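Siderophore enterobactin esterase (Emericella nidulans, PDB 6GUO) hydrolyses the ester bonds of the xenosiderophore enterobactin, releasing N-(2,3-dihydroxybenzoyl)-L-serine so that iron is set free inside the fungal cell. Local coordinates at residues Leu175-Ser180 / Leu200-Arg205. Sequence-based numbering, arbitrary orientation.
Sequences LFTKPS and LTEARR
In this alpha/beta-hydrolase fold, the C-terminal turn of helix 166-177, whose N-terminal end follows the probable nucleophile elbow, meets helix 199-208 through F176 and T177 on one side and E202 and A203 on the other. The nearest CA atoms, F176 CA and A203 CA, are 5.7 Å apart. With chi1 at -60°, F176 CG stands anti to its own carbonyl carbon, and one ring face is laid over A203: A203 CA sits 3.7 Å from the F176 ring centroid, 10° off the normal, a CH-pi contact. A203 CB covers the far rim of that face, 3.6 Å from F176 CE2. L265 of helix 254-268 and F206, whose ring plane is inclined to that of F176, add to this apolar packing. Beside the ring, T177 and E202 cross at a slant, and the T177 methyl CG2 touches the E202 carboxylate carbon CD at 3.7 Å, a van der Waals contact. E202 OE1 hydrogen-bonds to H173 ND1, and T177 OG1 to H173 O, one turn before T177. No direct hydrogen bond joins the segments; water does. One water donates to F176 O (2.8 Å) and E202 O and accepts from R205 NH1, while a second, in the guanidinium plane, links the same NH1 to T177 O. The R205 cation thus reaches, through water, F176 O and T177 O at the C-terminal end of helix 166-177, where its charge would probably complement the helix dipole.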
# COMPACT_ATOMS: atom_id res chain seq x y z
N LEU A 175 11.23 -21.66 -1.45
CA LEU A 175 10.62 -22.60 -0.49
C LEU A 175 10.87 -24.08 -0.83
O LEU A 175 11.29 -24.85 0.03
CB LEU A 175 9.10 -22.34 -0.38
CG LEU A 175 8.25 -23.35 0.40
CD1 LEU A 175 8.72 -23.46 1.84
CD2 LEU A 175 6.78 -22.96 0.34
N PHE A 176 10.61 -24.46 -2.08
CA PHE A 176 10.63 -25.88 -2.46
C PHE A 176 12.03 -26.46 -2.61
O PHE A 176 12.20 -27.65 -2.38
CB PHE A 176 9.81 -26.12 -3.74
CG PHE A 176 8.36 -25.74 -3.63
CD1 PHE A 176 7.64 -25.93 -2.44
CD2 PHE A 176 7.69 -25.21 -4.73
CE1 PHE A 176 6.30 -25.57 -2.36
CE2 PHE A 176 6.35 -24.85 -4.64
CZ PHE A 176 5.66 -25.03 -3.46
N THR A 177 13.02 -25.64 -2.97
CA THR A 177 14.39 -26.12 -3.19
C THR A 177 15.38 -25.77 -2.07
O THR A 177 16.37 -26.49 -1.87
CB THR A 177 14.95 -25.61 -4.53
OG1 THR A 177 15.09 -24.19 -4.50
CG2 THR A 177 14.04 -26.01 -5.68
N LYS A 178 15.12 -24.68 -1.34
CA LYS A 178 15.99 -24.26 -0.24
C LYS A 178 15.11 -23.71 0.90
O LYS A 178 15.17 -22.52 1.21
CB LYS A 178 17.02 -23.24 -0.77
CG LYS A 178 18.29 -23.12 0.08
CD LYS A 178 19.44 -22.45 -0.68
CE LYS A 178 19.34 -20.93 -0.69
NZ LYS A 178 20.48 -20.29 -1.41
N PRO A 179 14.29 -24.58 1.53
CA PRO A 179 13.28 -24.12 2.50
C PRO A 179 13.80 -23.36 3.73
O PRO A 179 13.04 -22.59 4.32
CB PRO A 179 12.58 -25.42 2.93
CG PRO A 179 13.49 -26.53 2.53
CD PRO A 179 14.22 -26.04 1.32
N SER A 180 15.06 -23.57 4.10
CA SER A 180 15.67 -22.81 5.20
C SER A 180 16.13 -21.39 4.84
O SER A 180 16.55 -20.65 5.73
CB SER A 180 16.86 -23.58 5.78
OG SER A 180 16.43 -24.84 6.28
N LEU A 200 5.31 -27.02 -10.01
CA LEU A 200 4.62 -28.13 -9.36
C LEU A 200 5.48 -29.40 -9.26
O LEU A 200 5.31 -30.19 -8.33
CB LEU A 200 3.29 -28.43 -10.06
CG LEU A 200 2.28 -27.27 -10.11
CD1 LEU A 200 0.96 -27.75 -10.68
CD2 LEU A 200 2.07 -26.62 -8.74
N THR A 201 6.40 -29.58 -10.21
CA THR A 201 7.43 -30.63 -10.10
C THR A 201 8.27 -30.41 -8.84
O THR A 201 8.49 -31.34 -8.07
CB THR A 201 8.35 -30.66 -11.34
OG1 THR A 201 7.55 -30.71 -12.53
CG2 THR A 201 9.28 -31.88 -11.31
N GLU A 202 8.70 -29.17 -8.62
CA GLU A 202 9.47 -28.81 -7.42
C GLU A 202 8.62 -28.92 -6.15
O GLU A 202 9.11 -29.39 -5.12
CB GLU A 202 10.08 -27.42 -7.55
CG GLU A 202 11.10 -27.32 -8.67
CD GLU A 202 11.84 -26.00 -8.71
OE1 GLU A 202 11.32 -24.99 -8.17
OE2 GLU A 202 12.95 -25.96 -9.28
N ALA A 203 7.36 -28.50 -6.22
CA ALA A 203 6.41 -28.65 -5.10
C ALA A 203 6.27 -30.10 -4.65
O ALA A 203 6.32 -30.39 -3.45
CB ALA A 203 5.04 -28.10 -5.48
N ARG A 204 6.11 -31.01 -5.61
CA ARG A 204 5.92 -32.44 -5.30
C ARG A 204 7.19 -33.11 -4.79
O ARG A 204 7.11 -34.00 -3.94
CB ARG A 204 5.34 -33.18 -6.52
CG ARG A 204 3.86 -32.89 -6.69
CD ARG A 204 3.38 -32.94 -8.13
NE ARG A 204 2.08 -32.27 -8.27
CZ ARG A 204 1.51 -31.91 -9.42
NH1 ARG A 204 2.11 -32.14 -10.59
NH2 ARG A 204 0.33 -31.31 -9.40
N ARG A 205 8.36 -32.69 -5.29
CA ARG A 205 9.65 -33.12 -4.73
C ARG A 205 9.80 -32.63 -3.29
O ARG A 205 10.26 -33.38 -2.42
CB ARG A 205 10.81 -32.63 -5.61
CG ARG A 205 12.20 -32.99 -5.10
CD ARG A 205 13.26 -32.75 -6.16
NE ARG A 205 14.63 -32.89 -5.63
CZ ARG A 205 15.34 -31.94 -5.02
NH1 ARG A 205 14.85 -30.71 -4.81
NH2 ARG A 205 16.57 -32.22 -4.59
O HOH W 1 12.05 -29.29 -4.67
O HOH W 2 16.86 -28.69 -3.75